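Local coordinates for protein CurM Sulfotransferase (Moorea producta, PDB 4GBM) that probably transfers a sulfo group from PAPS to an intermediate of curacin biosynthesis, leaving the nucleotide PAP, at residues 164-175 with 285-295. The protein carries 2 engineered substitutions. Numbering follows the deposited sequence.
Sequences RHPYSVIESFVR and KWKTIQLPYPL. With A3P (adenosine-3'-5'-diphosphate), chain G.
H165 and W286 make an offset stack where the loop 285-295, between helices 228-239 and 297-305, packs along helix 166-175. This helix follows strand 158-163 of the parallel sheet. The H165 ring and the five-membered ring of W286 lie 4.2 Å apart by centroids, with planes at 7°. W286 CB also sits over the imidazole face, a CH-pi contact. H165 is the N-cap: its chi1 of -165° swings CG away from its own backbone N, and ND1 accepts from Y167 N at 3.0 Å, in the ring plane. NE2 hydrogen-bonds to the backbone O of E309. Cutting H165 back to an alanine removes the imidazole, which would probably leave the N-H of Y167 without its cap and the indole face of W286 without its stacking partner. Further along, the contact is apolar. L295 CD1 lies near the Y167 ring edge, 3.8 Å from CE1. L295 CD2 meets I170 CD1 at 3.5 Å, and L291 CD2 meets I170 CG2. I289 CD1 lies against E171 CB. Y167 OH hydrogen-bonds to the backbone O of P311, and water 2 joins it to L295 N. At the nucleotide end, R175 holds both E171 oxygens side-on and donates to the 3'-phosphate of A3P. K285 NZ reaches A3P O3P through water 1 and E171 OE2 through water 3. No direct hydrogen bond crosses between the segments, so stacking and apolar packing join them, while K285, linked to the phosphate by water, probably adds positive charge near it.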
loop_
_atom_site.group_PDB
_atom_site.type_symbol
_atom_site.label_atom_id
_atom_site.label_comp_id
_atom_site.label_asym_id
_atom_site.label_seq_id
_atom_site.Cartn_x
_atom_site.Cartn_y
_atom_site.Cartn_z
ATOM N N ARG A 164 8.362 -3.864 7.990
ATOM C CA ARG A 164 9.463 -4.741 7.593
ATOM C C ARG A 164 10.753 -4.229 8.227
ATOM O O ARG A 164 10.886 -3.037 8.486
ATOM C CB ARG A 164 9.577 -4.809 6.065
ATOM C CG ARG A 164 10.596 -5.841 5.587
ATOM C CD ARG A 164 10.602 -5.953 4.090
ATOM N NE ARG A 164 11.479 -7.042 3.667
ATOM C CZ ARG A 164 11.777 -7.300 2.400
ATOM N NH1 ARG A 164 11.307 -6.514 1.439
ATOM N NH2 ARG A 164 12.557 -8.330 2.094
ATOM N N HIS A 165 11.695 -5.138 8.482
ATOM C CA HIS A 165 12.961 -4.782 9.096
ATOM C C HIS A 165 13.628 -3.648 8.314
ATOM O O HIS A 165 13.668 -3.687 7.080
ATOM C CB HIS A 165 13.884 -6.000 9.118
ATOM C CG HIS A 165 15.059 -5.851 10.033
ATOM N ND1 HIS A 165 16.149 -5.057 9.733
ATOM C CD2 HIS A 165 15.318 -6.408 11.239
ATOM C CE1 HIS A 165 17.020 -5.121 10.725
ATOM N NE2 HIS A 165 16.542 -5.937 11.648
ATOM N N PRO A 166 14.167 -2.647 9.023
ATOM C CA PRO A 166 14.771 -1.517 8.310
ATOM C C PRO A 166 15.935 -1.903 7.377
ATOM O O PRO A 166 16.100 -1.281 6.327
ATOM C CB PRO A 166 15.258 -0.598 9.449
ATOM C CG PRO A 166 15.382 -1.509 10.642
ATOM C CD PRO A 166 14.251 -2.481 10.487
ATOM N N TYR A 167 16.732 -2.908 7.740
ATOM C CA TYR A 167 17.859 -3.308 6.878
ATOM C C TYR A 167 17.340 -3.775 5.520
ATOM O O TYR A 167 17.901 -3.434 4.473
ATOM C CB TYR A 167 18.672 -4.441 7.501
ATOM C CG TYR A 167 19.553 -4.106 8.682
ATOM C CD1 TYR A 167 19.511 -2.856 9.319
ATOM C CD2 TYR A 167 20.415 -5.077 9.194
ATOM C CE1 TYR A 167 20.325 -2.588 10.423
ATOM C CE2 TYR A 167 21.224 -4.819 10.295
ATOM C CZ TYR A 167 21.175 -3.576 10.900
ATOM O OH TYR A 167 21.978 -3.328 11.984
ATOM N N SER A 168 16.260 -4.558 5.544
ATOM C CA SER A 168 15.673 -5.109 4.327
ATOM C C SER A 168 15.092 -4.002 3.459
ATOM O O SER A 168 15.282 -3.995 2.238
ATOM C CB SER A 168 14.592 -6.130 4.679
ATOM O OG SER A 168 15.119 -7.158 5.500
ATOM N N VAL A 169 14.377 -3.071 4.091
ATOM C CA VAL A 169 13.779 -1.960 3.360
ATOM C C VAL A 169 14.861 -1.076 2.749
ATOM O O VAL A 169 14.762 -0.696 1.586
ATOM C CB VAL A 169 12.841 -1.135 4.258
ATOM C CG1 VAL A 169 12.430 0.172 3.568
ATOM C CG2 VAL A 169 11.600 -1.962 4.595
ATOM N N ILE A 170 15.903 -0.784 3.525
ATOM C CA ILE A 170 16.979 0.090 3.047
ATOM C C ILE A 170 17.720 -0.527 1.855
ATOM O O ILE A 170 17.923 0.143 0.834
ATOM C CB ILE A 170 17.940 0.492 4.183
ATOM C CG1 ILE A 170 17.222 1.437 5.149
ATOM C CG2 ILE A 170 19.187 1.190 3.618
ATOM C CD1 ILE A 170 17.894 1.549 6.513
ATOM N N GLU A 171 18.086 -1.805 1.969
ATOM C CA GLU A 171 18.792 -2.490 0.886
ATOM C C GLU A 171 17.955 -2.469 -0.390
ATOM O O GLU A 171 18.477 -2.213 -1.480
ATOM C CB GLU A 171 19.114 -3.932 1.294
ATOM C CG GLU A 171 19.973 -4.714 0.299
ATOM C CD GLU A 171 19.178 -5.359 -0.835
ATOM O OE1 GLU A 171 17.971 -5.604 -0.668
ATOM O OE2 GLU A 171 19.773 -5.625 -1.902
ATOM N N SER A 172 16.653 -2.713 -0.246
ATOM C CA SER A 172 15.760 -2.756 -1.394
ATOM C C SER A 172 15.605 -1.372 -2.034
ATOM O O SER A 172 15.731 -1.222 -3.247
ATOM C CB SER A 172 14.392 -3.306 -0.971
ATOM O OG SER A 172 13.478 -3.258 -2.051
ATOM N N PHE A 173 15.340 -0.361 -1.211
ATOM C CA PHE A 173 15.156 1.009 -1.690
ATOM C C PHE A 173 16.371 1.498 -2.499
ATOM O O PHE A 173 16.222 2.072 -3.586
ATOM C CB PHE A 173 14.881 1.911 -0.481
ATOM C CG PHE A 173 14.452 3.312 -0.830
ATOM C CD1 PHE A 173 15.397 4.276 -1.170
ATOM C CD2 PHE A 173 13.109 3.673 -0.779
ATOM C CE1 PHE A 173 15.014 5.577 -1.467
ATOM C CE2 PHE A 173 12.708 4.989 -1.075
ATOM C CZ PHE A 173 13.674 5.937 -1.418
ATOM N N VAL A 174 17.565 1.243 -1.975
ATOM C CA VAL A 174 18.815 1.626 -2.631
ATOM C C VAL A 174 19.026 0.835 -3.928
ATOM O O VAL A 174 19.365 1.417 -4.965
ATOM C CB VAL A 174 20.016 1.485 -1.656
ATOM C CG1 VAL A 174 21.353 1.673 -2.372
ATOM C CG2 VAL A 174 19.899 2.516 -0.526
ATOM N N ARG A 175 18.799 -0.477 -3.869
ATOM C CA ARG A 175 18.928 -1.350 -5.046
ATOM C C ARG A 175 18.013 -0.901 -6.189
ATOM O O ARG A 175 18.404 -0.949 -7.372
ATOM C CB ARG A 175 18.636 -2.807 -4.659
ATOM C CG ARG A 175 18.565 -3.789 -5.845
ATOM C CD ARG A 175 18.669 -5.268 -5.428
ATOM N NE ARG A 175 17.964 -5.567 -4.179
ATOM C CZ ARG A 175 16.640 -5.661 -4.057
ATOM N NH1 ARG A 175 16.106 -5.911 -2.867
ATOM N NH2 ARG A 175 15.850 -5.488 -5.118
ATOM N N LYS A 285 16.557 -11.729 5.302
ATOM C CA LYS A 285 17.666 -11.031 4.638
ATOM C C LYS A 285 18.388 -10.066 5.567
ATOM O O LYS A 285 19.598 -9.882 5.449
ATOM C CB LYS A 285 17.179 -10.321 3.378
ATOM C CG LYS A 285 16.877 -11.312 2.256
ATOM C CD LYS A 285 16.210 -10.649 1.065
ATOM C CE LYS A 285 17.208 -9.899 0.202
ATOM N NZ LYS A 285 16.605 -9.616 -1.132
ATOM N N TRP A 286 17.648 -9.489 6.509
ATOM C CA TRP A 286 18.218 -8.558 7.484
ATOM C C TRP A 286 19.322 -9.179 8.344
ATOM O O TRP A 286 20.151 -8.456 8.896
ATOM C CB TRP A 286 17.123 -7.976 8.383
ATOM C CG TRP A 286 16.400 -9.002 9.205
ATOM C CD1 TRP A 286 15.261 -9.679 8.851
ATOM C CD2 TRP A 286 16.755 -9.477 10.515
ATOM N NE1 TRP A 286 14.887 -10.531 9.853
ATOM C CE2 TRP A 286 15.783 -10.436 10.885
ATOM C CE3 TRP A 286 17.798 -9.189 11.410
ATOM C CZ2 TRP A 286 15.819 -11.109 12.111
ATOM C CZ3 TRP A 286 17.833 -9.859 12.633
ATOM C CH2 TRP A 286 16.849 -10.814 12.968
ATOM N N LYS A 287 19.333 -10.506 8.460
ATOM C CA LYS A 287 20.346 -11.183 9.266
ATOM C C LYS A 287 21.734 -11.089 8.645
ATOM O O LYS A 287 22.735 -11.232 9.346
ATOM C CB LYS A 287 19.975 -12.647 9.512
ATOM C CG LYS A 287 18.736 -12.837 10.376
ATOM C CD LYS A 287 18.426 -14.316 10.575
ATOM C CE LYS A 287 17.107 -14.498 11.309
ATOM N NZ LYS A 287 16.723 -15.936 11.425
ATOM N N THR A 288 21.794 -10.851 7.336
ATOM C CA THR A 288 23.080 -10.839 6.630
ATOM C C THR A 288 23.374 -9.561 5.851
ATOM O O THR A 288 24.516 -9.353 5.424
ATOM C CB THR A 288 23.239 -12.053 5.679
ATOM O OG1 THR A 288 22.128 -12.110 4.778
ATOM C CG2 THR A 288 23.340 -13.357 6.468
ATOM N N ILE A 289 22.363 -8.708 5.671
ATOM C CA ILE A 289 22.556 -7.435 4.992
ATOM C C ILE A 289 23.593 -6.603 5.746
ATOM O O ILE A 289 23.515 -6.447 6.970
ATOM C CB ILE A 289 21.223 -6.657 4.833
ATOM C CG1 ILE A 289 20.393 -7.271 3.702
ATOM C CG2 ILE A 289 21.484 -5.182 4.546
ATOM C CD1 ILE A 289 18.948 -6.805 3.658
ATOM N N GLN A 290 24.572 -6.097 5.003
ATOM C CA GLN A 290 25.593 -5.218 5.553
ATOM C C GLN A 290 25.443 -3.823 4.968
ATOM O O GLN A 290 25.776 -3.588 3.804
ATOM C CB GLN A 290 26.993 -5.774 5.272
ATOM C CG GLN A 290 27.271 -7.105 5.957
ATOM C CD GLN A 290 27.142 -7.025 7.469
ATOM O OE1 GLN A 290 27.693 -6.122 8.106
ATOM N NE2 GLN A 290 26.410 -7.971 8.051
ATOM N N LEU A 291 24.915 -2.905 5.769
ATOM C CA LEU A 291 24.788 -1.515 5.349
ATOM C C LEU A 291 26.113 -0.795 5.601
ATOM O O LEU A 291 26.890 -1.223 6.459
ATOM C CB LEU A 291 23.632 -0.827 6.083
ATOM C CG LEU A 291 22.229 -1.426 5.892
ATOM C CD1 LEU A 291 21.231 -0.641 6.718
ATOM C CD2 LEU A 291 21.808 -1.434 4.431
ATOM N N PRO A 292 26.391 0.283 4.842
ATOM C CA PRO A 292 27.679 0.972 5.021
ATOM C C PRO A 292 27.812 1.670 6.371
ATOM O O PRO A 292 28.921 1.810 6.883
ATOM C CB PRO A 292 27.692 2.008 3.891
ATOM C CG PRO A 292 26.267 2.201 3.527
ATOM C CD PRO A 292 25.599 0.873 3.746
ATOM N N TYR A 293 26.687 2.094 6.940
ATOM C CA TYR A 293 26.679 2.839 8.192
ATOM C C TYR A 293 25.695 2.220 9.183
ATOM O O TYR A 293 24.648 1.719 8.774
ATOM C CB TYR A 293 26.297 4.308 7.931
ATOM C CG TYR A 293 27.021 4.929 6.747
ATOM C CD1 TYR A 293 28.365 5.295 6.839
ATOM C CD2 TYR A 293 26.366 5.131 5.532
ATOM C CE1 TYR A 293 29.037 5.850 5.755
ATOM C CE2 TYR A 293 27.033 5.688 4.439
ATOM C CZ TYR A 293 28.366 6.044 4.558
ATOM O OH TYR A 293 29.036 6.596 3.483
ATOM N N PRO A 294 26.024 2.249 10.490
ATOM C CA PRO A 294 25.017 1.884 11.482
ATOM C C PRO A 294 23.830 2.838 11.365
ATOM O O PRO A 294 24.011 4.007 11.000
ATOM C CB PRO A 294 25.742 2.102 12.816
ATOM C CG PRO A 294 27.198 2.000 12.478
ATOM C CD PRO A 294 27.299 2.635 11.122
ATOM N N LEU A 295 22.627 2.342 11.640
ATOM C CA LEU A 295 21.450 3.201 11.598
ATOM C C LEU A 295 21.615 4.326 12.613
ATOM O O LEU A 295 22.245 4.146 13.661
ATOM C CB LEU A 295 20.169 2.415 11.879
ATOM C CG LEU A 295 19.865 1.252 10.928
ATOM C CD1 LEU A 295 18.575 0.602 11.347
ATOM C CD2 LEU A 295 19.783 1.730 9.496
HETATM P P1 A3P G . 12.513 -6.399 -3.501
HETATM O O1P A3P G . 13.232 -5.123 -3.858
HETATM O O2P A3P G . 11.977 -7.142 -4.700
HETATM O O3P A3P G . 13.269 -7.247 -2.518
HETATM P P2 A3P G . 6.295 -3.136 -1.852
HETATM O O4P A3P G . 5.809 -2.594 -0.545
HETATM O O5P A3P G . 7.084 -2.179 -2.699
HETATM O O6P A3P G . 5.226 -3.872 -2.616
HETATM O "O5'" A3P G . 7.392 -4.252 -1.443
HETATM C "C5'" A3P G . 8.227 -4.816 -2.460
HETATM C "C4'" A3P G . 8.946 -5.981 -1.825
HETATM O "O4'" A3P G . 8.003 -7.035 -1.596
HETATM C "C3'" A3P G . 9.978 -6.603 -2.745
HETATM O "O3'" A3P G . 11.207 -5.863 -2.693
HETATM C "C2'" A3P G . 10.071 -8.013 -2.174
HETATM O "O2'" A3P G . 11.045 -8.079 -1.128
HETATM C "C1'" A3P G . 8.695 -8.278 -1.573
HETATM N N9 A3P G . 7.951 -9.261 -2.400
HETATM C C8 A3P G . 7.405 -9.073 -3.620
HETATM N N7 A3P G . 6.828 -10.213 -4.084
HETATM C C5 A3P G . 7.016 -11.154 -3.136
HETATM C C6 A3P G . 6.667 -12.584 -2.958
HETATM N N6 A3P G . 5.973 -13.238 -3.922
HETATM N N1 A3P G . 7.061 -13.189 -1.806
HETATM C C2 A3P G . 7.738 -12.537 -0.834
HETATM N N3 A3P G . 8.080 -11.235 -0.931
HETATM C C4 A3P G . 7.743 -10.524 -2.032
HETATM O O HOH W 1 14.318 -7.990 -0.218
HETATM O O HOH W 2 22.472 -0.647 12.733
HETATM O O HOH W 3 18.881 -8.410 -2.247
#